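Local coordinates for protein apical membrane antigen 1 (PDB 4APM) that probably takes part in host-cell invasion by Babesia divergens as a calcium-binding surface antigen of the parasite's moving junction, at residues 220-225 against 334-339. Numbering follows the deposited sequence.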
ATOM      1  N   TYR A 220      -5.777  -1.778   3.631  1.00 28.09           N
ATOM      2  CA  TYR A 220      -6.780  -2.580   2.928  1.00 29.11           C
ATOM      3  C   TYR A 220      -7.411  -1.887   1.741  1.00 25.71           C
ATOM      4  O   TYR A 220      -7.823  -0.730   1.836  1.00 27.25           O
ATOM      5  CB  TYR A 220      -7.849  -3.121   3.902  1.00 32.64           C
ATOM      6  CG  TYR A 220      -7.233  -3.695   5.157  1.00 35.02           C
ATOM      7  CD1 TYR A 220      -6.499  -4.878   5.118  1.00 41.53           C
ATOM      8  CD2 TYR A 220      -7.267  -2.987   6.350  1.00 40.16           C
ATOM      9  CE1 TYR A 220      -5.865  -5.366   6.253  1.00 42.72           C
ATOM     10  CE2 TYR A 220      -6.638  -3.470   7.494  1.00 44.38           C
ATOM     11  CZ  TYR A 220      -5.946  -4.655   7.439  1.00 43.81           C
ATOM     12  OH  TYR A 220      -5.314  -5.121   8.578  1.00 55.93           O
ATOM     13  N   PRO A 221      -7.551  -2.621   0.620  1.00 23.88           N
ATOM     14  CA  PRO A 221      -8.415  -2.129  -0.442  1.00 23.62           C
ATOM     15  C   PRO A 221      -9.793  -1.704   0.132  1.00 26.50           C
ATOM     16  O   PRO A 221     -10.332  -2.387   1.018  1.00 26.31           O
ATOM     17  CB  PRO A 221      -8.567  -3.355  -1.362  1.00 21.18           C
ATOM     18  CG  PRO A 221      -7.345  -4.164  -1.105  1.00 21.30           C
ATOM     19  CD  PRO A 221      -7.093  -3.998   0.369  1.00 20.98           C
ATOM     20  N   VAL A 222     -10.326  -0.572  -0.322  1.00 25.62           N
ATOM     21  CA  VAL A 222     -11.695  -0.212   0.016  1.00 26.55           C
ATOM     22  C   VAL A 222     -12.651  -0.672  -1.095  1.00 31.27           C
ATOM     23  O   VAL A 222     -12.537  -0.237  -2.271  1.00 29.22           O
ATOM     24  CB  VAL A 222     -11.840   1.287   0.295  1.00 27.73           C
ATOM     25  CG1 VAL A 222     -13.235   1.600   0.811  1.00 23.66           C
ATOM     26  CG2 VAL A 222     -10.776   1.742   1.306  1.00 25.59           C
ATOM     27  N   LYS A 223     -13.545  -1.601  -0.732  1.00 29.65           N
ATOM     28  CA  LYS A 223     -14.500  -2.207  -1.676  1.00 30.29           C
ATOM     29  C   LYS A 223     -15.503  -1.163  -2.107  1.00 28.15           C
ATOM     30  O   LYS A 223     -15.811  -0.262  -1.338  1.00 29.82           O
ATOM     31  CB  LYS A 223     -15.225  -3.391  -1.019  1.00 30.70           C
ATOM     32  CG  LYS A 223     -16.101  -4.181  -1.967  1.00 34.57           C
ATOM     33  CD  LYS A 223     -16.561  -5.503  -1.359  1.00 36.24           C
ATOM     34  CE  LYS A 223     -17.028  -5.345   0.077  1.00 39.87           C
ATOM     35  NZ  LYS A 223     -17.715  -6.569   0.584  1.00 44.15           N
ATOM     36  N   ASP A 224     -15.939  -1.245  -3.363  1.00 29.60           N
ATOM     37  CA  ASP A 224     -16.973  -0.355  -3.933  1.00 29.06           C
ATOM     38  C   ASP A 224     -16.576   1.112  -3.937  1.00 29.61           C
ATOM     39  O   ASP A 224     -17.433   1.989  -3.785  1.00 31.41           O
ATOM     40  CB  ASP A 224     -18.312  -0.535  -3.213  1.00 28.82           C
ATOM     41  CG  ASP A 224     -18.816  -1.954  -3.279  1.00 31.68           C
ATOM     42  OD1 ASP A 224     -18.806  -2.567  -4.367  1.00 36.49           O
ATOM     43  OD2 ASP A 224     -19.178  -2.479  -2.229  1.00 36.33           O
ATOM     44  N   ALA A 225     -15.280   1.382  -4.106  1.00 31.27           N
ATOM     45  CA  ALA A 225     -14.751   2.756  -3.970  1.00 28.52           C
ATOM     46  C   ALA A 225     -13.853   3.146  -5.112  1.00 27.79           C
ATOM     47  O   ALA A 225     -13.044   2.339  -5.598  1.00 27.79           O
ATOM     48  CB  ALA A 225     -14.003   2.916  -2.649  1.00 30.86           C
ATOM     49  N   ASN A 334      -8.393  12.527  -1.287  1.00 33.95           N
ATOM     50  CA  ASN A 334      -8.961  13.056  -0.036  1.00 35.40           C
ATOM     51  C   ASN A 334     -10.478  12.841   0.087  1.00 37.43           C
ATOM     52  O   ASN A 334     -11.109  13.330   1.032  1.00 34.05           O
ATOM     53  CB  ASN A 334      -8.573  14.540   0.203  1.00 33.44           C
ATOM     54  CG  ASN A 334      -9.215  15.494  -0.803  1.00 36.24           C
ATOM     55  OD1 ASN A 334     -10.273  15.205  -1.362  1.00 35.16           O
ATOM     56  ND2 ASN A 334      -8.567  16.642  -1.037  1.00 37.09           N
ATOM     57  N   CYS A 335     -11.039  12.051  -0.835  1.00 36.60           N
ATOM     58  CA  CYS A 335     -12.392  11.491  -0.673  1.00 36.01           C
ATOM     59  C   CYS A 335     -12.595  10.265  -1.567  1.00 37.62           C
ATOM     60  O   CYS A 335     -11.758   9.955  -2.434  1.00 38.79           O
ATOM     61  CB  CYS A 335     -13.431  12.543  -1.029  1.00 38.67           C
ATOM     62  SG  CYS A 335     -13.226  13.098  -2.732  1.00 41.60           S
ATOM     63  N   LEU A 336     -13.721   9.586  -1.373  1.00 33.13           N
ATOM     64  CA  LEU A 336     -14.062   8.406  -2.159  1.00 33.65           C
ATOM     65  C   LEU A 336     -15.426   8.631  -2.842  1.00 35.50           C
ATOM     66  O   LEU A 336     -16.250   9.380  -2.335  1.00 33.09           O
ATOM     67  CB  LEU A 336     -14.114   7.158  -1.261  1.00 30.53           C
ATOM     68  CG  LEU A 336     -12.885   6.763  -0.427  1.00 31.26           C
ATOM     69  CD1 LEU A 336     -13.160   5.485   0.349  1.00 27.77           C
ATOM     70  CD2 LEU A 336     -11.635   6.604  -1.280  1.00 24.77           C
ATOM     71  N   ILE A 337     -15.614   8.018  -4.010  1.00 31.94           N
ATOM     72  CA  ILE A 337     -16.886   7.954  -4.708  1.00 32.83           C
ATOM     73  C   ILE A 337     -17.377   6.503  -4.613  1.00 36.01           C
ATOM     74  O   ILE A 337     -16.588   5.573  -4.825  1.00 33.77           O
ATOM     75  CB  ILE A 337     -16.679   8.286  -6.199  1.00 37.59           C
ATOM     76  CG1 ILE A 337     -16.224   9.722  -6.377  1.00 36.80           C
ATOM     77  CG2 ILE A 337     -17.911   7.949  -7.032  1.00 37.47           C
ATOM     78  CD1 ILE A 337     -14.730   9.855  -6.588  1.00 43.48           C
ATOM     79  N   ILE A 338     -18.644   6.281  -4.263  1.00 32.22           N
ATOM     80  CA  ILE A 338     -19.109   4.905  -4.225  1.00 35.24           C
ATOM     81  C   ILE A 338     -19.416   4.397  -5.635  1.00 36.68           C
ATOM     82  O   ILE A 338     -19.881   5.155  -6.499  1.00 38.08           O
ATOM     83  CB  ILE A 338     -20.271   4.644  -3.223  1.00 39.81           C
ATOM     84  CG1 ILE A 338     -20.464   3.135  -3.034  1.00 41.73           C
ATOM     85  CG2 ILE A 338     -21.578   5.276  -3.690  1.00 39.32           C
ATOM     86  CD1 ILE A 338     -21.755   2.753  -2.343  1.00 50.27           C
ATOM     87  N   ASP A 339     -19.057   3.145  -5.884  1.00 36.30           N
ATOM     88  CA  ASP A 339     -19.250   2.525  -7.183  1.00 37.45           C
ATOM     89  C   ASP A 339     -19.042   1.015  -7.062  1.00 37.53           C
ATOM     90  O   ASP A 339     -17.943   0.570  -6.777  1.00 41.71           O
ATOM     91  CB  ASP A 339     -18.286   3.122  -8.216  1.00 37.72           C
ATOM     92  CG  ASP A 339     -18.466   2.521  -9.590  1.00 47.35           C
ATOM     93  OD1 ASP A 339     -19.571   2.658 -10.162  1.00 50.08           O
ATOM     94  OD2 ASP A 339     -17.515   1.882 -10.090  1.00 56.20           O
TER
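L336 reaches across to V222 and A225 with a single methyl, CD1, which lies 3.9 Å from V222 CG1 and 4.0 Å from A225 CB. V222 meets it because its CG1 is anti to the backbone N (chi1 -173°), and the two side chains cross at a slant. W12 and M16 of helix 8-16 also touch L336, so the apolar cluster is shared with that helix. At the other end the backbone takes over. D339 N donates to D224 O at 2.9 Å, with 163° at the hydrogen, but the donor stands 54° out of the carbonyl plane. I338 CG1 comes within 3.3 Å of the same D224 O, and I338 CA adds a CA-H...O contact to it. Two more run from D224 CA to D339 O (3.1 Å) and from A225 CA to I337 O, beside the antiparallel non-hydrogen-bonded pair A225-I338. The type II turn V222-A225 leads into this pairing, D224 having the positive phi expected at its third position. The D224 carboxylate is bonded outside the segments, OD1 accepting from G341 N and OD2 paired with S408 OG. Polar bonds thus hold the corner before strand 225-231 against strand 335-339, at one edge of the mixed sheet, and to neighbouring loops, whereas L336 meets the turn through apolar contact alone.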